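Side-chain contacts in aminofutalosine deaminase (Helicobacter pylori, PDB 7LKK), which deaminates aminofutalosine in the menaquinone pathway, as a metal-dependent hydrolase of the amidohydrolase family with a TIM-barrel fold: residues 192-195 against 196-200; 343-346 against 347-351. All blocks are in the same frame, centred on the assembly; numbering follows the deposited sequence.

Contact 1 and contact 2 both lie in the amidohydrolase barrel but in different surroundings, contact 1 at the inhibitor pocket and contact 2 at the dimer interface. Contact 1 (192-195 with 196-200) is the turn that leaves the end of barrel strand 187-193. It carries His-194, a residue of the inhibitor pocket whose side chain is about 7 Å from the bound iron(III) ion. Contact 2 (343-346 with 347-351) takes in the last part of helix 338-348 and the residues that follow it. The side chain of Ala-344 is about 11 Å from that of the iron ligand Asp-328. The centres of contact 1 and contact 2 are 29 Å apart. The nearest atoms of contact 1 and contact 2 are about 20 Å apart, so they do not touch.

Contact 1: 192-195 against 196-200; sequences AVHA and PYSVQ. With MCF ((8R)-3-(5-S-methyl-5-thio-beta-D-ribofuranosyl)-3,6,7,8-tetrahydroimidazo[4,5-d][1,3]diazepin-8-ol), chain J.
The His-194 imidazole meets Ser-198 OG at its edge, near the ring plane, with His-194 ND1 and Ser-198 OG 2.5 Å apart in a short hydrogen bond. Either atom could be the donor. The Tyr-197 ring carries Ala-195 CB over one face, a CH-pi contact 3.7 Å from the ring centroid and offset toward the rim. The two rings are oblique, with planes at 79°, and Tyr-197 OH comes 3.3 Å from His-194 CE1. CG of His-194 stands anti to the backbone N (chi1 178°), which sends NE2 toward the inhibitor. His-194 NE2 gives a weak hydrogen bond, 3.4 Å long, to N4 of methylthio-coformycin. The bond with Ser-198 is consistent with a second-shell role, fixing the rotation of this pocket histidine. Within the turn, Ala-195 O accepts two weak bonds, from the backbone N of Ser-198 and of Val-199. Val-193 CG1 packs on Val-199 CG2 at 3.7 Å.

Residues 192-193 end strand 187-193 of the TIM barrel, and 194-200 form the loop that leads to helix 201-213. Backbone bonds tie Ala-192 and His-194 to strand 152-159, and Val-193 and His-194 to strand 218-222. His-194 O also accepts a bond from ND1 of the iron ligand His-221. Pro-196 and Tyr-197 pack on helix 226-234, and Val-193 and Pro-196 on helix 259-264.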
loop_
_atom_site.group_PDB
_atom_site.type_symbol
_atom_site.label_atom_id
_atom_site.label_comp_id
_atom_site.label_asym_id
_atom_site.label_seq_id
_atom_site.Cartn_x
_atom_site.Cartn_y
_atom_site.Cartn_z
ATOM N N ALA A 192 14.346 -9.995 -24.477
ATOM C CA ALA A 192 12.968 -10.129 -24.031
ATOM C C ALA A 192 12.023 -10.174 -25.220
ATOM O O ALA A 192 12.210 -9.456 -26.207
ATOM C CB ALA A 192 12.570 -8.979 -23.095
ATOM N N VAL A 193 11.016 -11.036 -25.115
ATOM C CA VAL A 193 9.859 -11.033 -25.999
ATOM C C VAL A 193 8.736 -10.334 -25.252
ATOM O O VAL A 193 8.413 -10.713 -24.121
ATOM C CB VAL A 193 9.454 -12.465 -26.390
ATOM C CG1 VAL A 193 8.225 -12.445 -27.287
ATOM C CG2 VAL A 193 10.618 -13.190 -27.062
ATOM N N HIS A 194 8.150 -9.301 -25.862
ATOM C CA HIS A 194 7.238 -8.445 -25.108
ATOM C C HIS A 194 6.049 -9.232 -24.564
ATOM O O HIS A 194 5.858 -9.328 -23.348
ATOM C CB HIS A 194 6.748 -7.275 -25.955
ATOM C CG HIS A 194 5.766 -6.407 -25.234
ATOM N ND1 HIS A 194 4.410 -6.461 -25.470
ATOM C CD2 HIS A 194 5.940 -5.497 -24.246
ATOM C CE1 HIS A 194 3.792 -5.607 -24.674
ATOM N NE2 HIS A 194 4.698 -5.009 -23.922
ATOM N N ALA A 195 5.236 -9.796 -25.448
ATOM C CA ALA A 195 3.977 -10.404 -25.030
ATOM C C ALA A 195 3.449 -11.261 -26.176
ATOM O O ALA A 195 3.871 -11.096 -27.324
ATOM C CB ALA A 195 2.946 -9.334 -24.636
ATOM N N PRO A 196 2.532 -12.190 -25.877
ATOM C CA PRO A 196 1.922 -12.984 -26.957
ATOM C C PRO A 196 1.136 -12.160 -27.964
ATOM O O PRO A 196 1.050 -12.558 -29.132
ATOM C CB PRO A 196 1.010 -13.959 -26.198
ATOM C CG PRO A 196 1.611 -14.058 -24.836
ATOM C CD PRO A 196 2.173 -12.701 -24.543
ATOM N N TYR A 197 0.552 -11.031 -27.558
ATOM C CA TYR A 197 -0.268 -10.236 -28.465
ATOM C C TYR A 197 0.541 -9.258 -29.306
ATOM O O TYR A 197 -0.013 -8.669 -30.243
ATOM C CB TYR A 197 -1.335 -9.455 -27.680
ATOM C CG TYR A 197 -0.784 -8.596 -26.562
ATOM C CD1 TYR A 197 -0.176 -7.374 -26.829
ATOM C CD2 TYR A 197 -0.874 -9.007 -25.238
ATOM C CE1 TYR A 197 0.331 -6.590 -25.809
ATOM C CE2 TYR A 197 -0.373 -8.228 -24.212
ATOM C CZ TYR A 197 0.229 -7.023 -24.503
ATOM O OH TYR A 197 0.732 -6.247 -23.486
ATOM N N SER A 198 1.824 -9.067 -29.002
ATOM C CA SER A 198 2.614 -8.024 -29.637
ATOM C C SER A 198 3.800 -8.531 -30.445
ATOM O O SER A 198 4.442 -7.723 -31.124
ATOM C CB SER A 198 3.128 -7.030 -28.584
ATOM O OG SER A 198 3.975 -7.676 -27.651
ATOM N N VAL A 199 4.118 -9.824 -30.393
ATOM C CA VAL A 199 5.276 -10.370 -31.097
ATOM C C VAL A 199 4.818 -11.531 -31.968
ATOM O O VAL A 199 4.287 -12.524 -31.456
ATOM C CB VAL A 199 6.386 -10.825 -30.136
ATOM C CG1 VAL A 199 7.529 -11.445 -30.921
ATOM C CG2 VAL A 199 6.887 -9.650 -29.313
ATOM N N GLN A 200 5.016 -11.402 -33.279
ATOM C CA GLN A 200 4.714 -12.487 -34.201
ATOM C C GLN A 200 5.592 -13.698 -33.892
ATOM O O GLN A 200 6.725 -13.567 -33.420
ATOM C CB GLN A 200 4.915 -12.015 -35.644
ATOM C CG GLN A 200 4.392 -12.969 -36.704
ATOM C CD GLN A 200 5.448 -13.950 -37.160
ATOM O OE1 GLN A 200 6.644 -13.683 -37.048
ATOM N NE2 GLN A 200 5.014 -15.099 -37.664
HETATM O O8 MCF J . 5.013 -4.755 -17.915
HETATM C C8 MCF J . 4.320 -3.535 -17.845
HETATM C C7 MCF J . 2.845 -3.675 -18.206
HETATM N N6 MCF J . 2.653 -4.715 -19.186
HETATM C C5 MCF J . 3.467 -4.726 -20.381
HETATM N N4 MCF J . 4.518 -3.770 -20.711
HETATM C C10 MCF J . 5.056 -2.555 -20.049
HETATM C C9 MCF J . 4.992 -2.421 -18.675
HETATM N N1 MCF J . 5.546 -1.259 -18.361
HETATM C C2 MCF J . 5.975 -0.658 -19.469
HETATM N N3 MCF J . 5.681 -1.460 -20.496
HETATM C C1S MCF J . 6.000 -1.111 -21.915
HETATM C C2S MCF J . 6.569 -2.290 -22.738
HETATM O O2S MCF J . 7.915 -2.405 -22.548
HETATM O O4S MCF J . 4.928 -0.788 -22.537
HETATM C C4S MCF J . 5.203 -1.111 -24.100
HETATM C C3S MCF J . 6.268 -1.858 -24.168
HETATM O O3S MCF J . 7.416 -1.043 -24.707
HETATM C C5S MCF J . 4.004 -1.840 -24.681
HETATM S S5S MCF J . 3.848 -1.444 -26.447
HETATM C C6S MCF J . 2.823 -2.708 -27.253
#

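Contact 2: 343-346 against 347-351; sequences RAFL and LSHNM
Leu-347 N bonds to Arg-343 O in the i to i+4 pattern of an alpha helix, while Ser-348 N bonds to Phe-345 O with i to i+3 spacing, 3.2 Å away. This is the C-terminal part of helix 338-348 in the amidohydrolase barrel. Ser-348 OG folds back to Ala-344 O, one turn earlier, and gives it a hydrogen bond of 2.7 Å from above the carbonyl plane. Its chi1 of -58° sets OG beside its own backbone N and makes this reach possible. Leu-347 lays CG near Arg-343 O.

The helix also packs at the dimer interface. Ala-344 and Leu-347 pack on Leu-347 and Ala-344 of the second subunit, and Arg-304 of that subunit bonds to Leu-346 O and Met-351 O. Phe-345 is covered from within the chain by helix 353-364 and by Leu-313.

The Phe-345 and His-349 rings lie oblique to each other, with planes at 53° and centroids 4.7 Å apart. His-349 CD2 sits over one face of the phenyl ring, toward its rim. His-349 CD2 also meets Phe-345 O, 3.1 Å away and near the imidazole plane.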
loop_
_atom_site.group_PDB
_atom_site.type_symbol
_atom_site.label_atom_id
_atom_site.label_comp_id
_atom_site.label_asym_id
_atom_site.label_seq_id
_atom_site.Cartn_x
_atom_site.Cartn_y
_atom_site.Cartn_z
ATOM N N ARG A 343 5.394 -3.745 0.550
ATOM C CA ARG A 343 4.234 -3.443 1.383
ATOM C C ARG A 343 2.940 -3.551 0.587
ATOM O O ARG A 343 1.923 -4.026 1.108
ATOM C CB ARG A 343 4.376 -2.053 2.004
ATOM C CG ARG A 343 5.344 -2.007 3.179
ATOM C CD ARG A 343 5.388 -0.631 3.813
ATOM N NE ARG A 343 6.167 0.316 3.021
ATOM C CZ ARG A 343 7.483 0.477 3.127
ATOM N NH1 ARG A 343 8.178 -0.251 3.994
ATOM N NH2 ARG A 343 8.105 1.366 2.364
ATOM N N ALA A 344 2.953 -3.118 -0.677
ATOM C CA ALA A 344 1.791 -3.339 -1.531
ATOM C C ALA A 344 1.527 -4.828 -1.699
ATOM O O ALA A 344 0.372 -5.268 -1.705
ATOM C CB ALA A 344 1.997 -2.672 -2.893
ATOM N N PHE A 345 2.599 -5.616 -1.820
ATOM C CA PHE A 345 2.483 -7.067 -1.918
ATOM C C PHE A 345 1.787 -7.647 -0.690
ATOM O O PHE A 345 0.916 -8.518 -0.812
ATOM C CB PHE A 345 3.883 -7.662 -2.099
ATOM C CG PHE A 345 3.914 -9.153 -2.279
ATOM C CD1 PHE A 345 3.580 -9.729 -3.494
ATOM C CD2 PHE A 345 4.322 -9.978 -1.241
ATOM C CE1 PHE A 345 3.629 -11.106 -3.663
ATOM C CE2 PHE A 345 4.370 -11.349 -1.402
ATOM C CZ PHE A 345 4.024 -11.914 -2.615
ATOM N N LEU A 346 2.152 -7.168 0.501
ATOM C CA LEU A 346 1.503 -7.643 1.720
ATOM C C LEU A 346 0.015 -7.317 1.716
ATOM O O LEU A 346 -0.801 -8.103 2.211
ATOM C CB LEU A 346 2.184 -7.037 2.947
ATOM C CG LEU A 346 3.658 -7.384 3.159
ATOM C CD1 LEU A 346 4.196 -6.695 4.409
ATOM C CD2 LEU A 346 3.861 -8.895 3.243
ATOM N N LEU A 347 -0.358 -6.165 1.154
ATOM C CA LEU A 347 -1.756 -5.758 1.119
ATOM C C LEU A 347 -2.557 -6.477 0.042
ATOM O O LEU A 347 -3.788 -6.524 0.134
ATOM C CB LEU A 347 -1.855 -4.248 0.897
ATOM C CG LEU A 347 -1.295 -3.359 2.008
ATOM C CD1 LEU A 347 -1.214 -1.916 1.541
ATOM C CD2 LEU A 347 -2.146 -3.474 3.264
ATOM N N SER A 348 -1.893 -7.052 -0.959
ATOM C CA SER A 348 -2.559 -7.599 -2.133
ATOM C C SER A 348 -2.894 -9.080 -2.013
ATOM O O SER A 348 -3.517 -9.630 -2.927
ATOM C CB SER A 348 -1.686 -7.381 -3.375
ATOM O OG SER A 348 -1.416 -6.003 -3.569
ATOM N N HIS A 349 -2.508 -9.740 -0.923
ATOM C CA HIS A 349 -2.748 -11.169 -0.770
ATOM C C HIS A 349 -3.213 -11.467 0.646
ATOM O O HIS A 349 -2.700 -10.892 1.609
ATOM C CB HIS A 349 -1.487 -11.973 -1.102
ATOM C CG HIS A 349 -0.903 -11.646 -2.441
ATOM N ND1 HIS A 349 -1.271 -12.306 -3.593
ATOM C CD2 HIS A 349 0.014 -10.722 -2.812
ATOM C CE1 HIS A 349 -0.599 -11.808 -4.616
ATOM N NE2 HIS A 349 0.186 -10.845 -4.170
ATOM N N ASN A 350 -4.181 -12.376 0.765
ATOM C CA ASN A 350 -4.830 -12.669 2.038
ATOM C C ASN A 350 -4.183 -13.831 2.783
ATOM O O ASN A 350 -4.752 -14.316 3.767
ATOM C CB ASN A 350 -6.321 -12.950 1.812
ATOM C CG ASN A 350 -6.572 -14.280 1.121
ATOM O OD1 ASN A 350 -5.690 -14.835 0.463
ATOM N ND2 ASN A 350 -7.789 -14.794 1.263
ATOM N N MET A 351 -3.017 -14.286 2.333
ATOM C CA MET A 351 -2.255 -15.293 3.055
ATOM C C MET A 351 -1.903 -14.790 4.458
ATOM O O MET A 351 -1.749 -13.583 4.667
ATOM C CB MET A 351 -0.985 -15.628 2.276
ATOM C CG MET A 351 -0.136 -16.736 2.860
ATOM S SD MET A 351 1.355 -16.996 1.893
ATOM C CE MET A 351 0.652 -17.559 0.344
#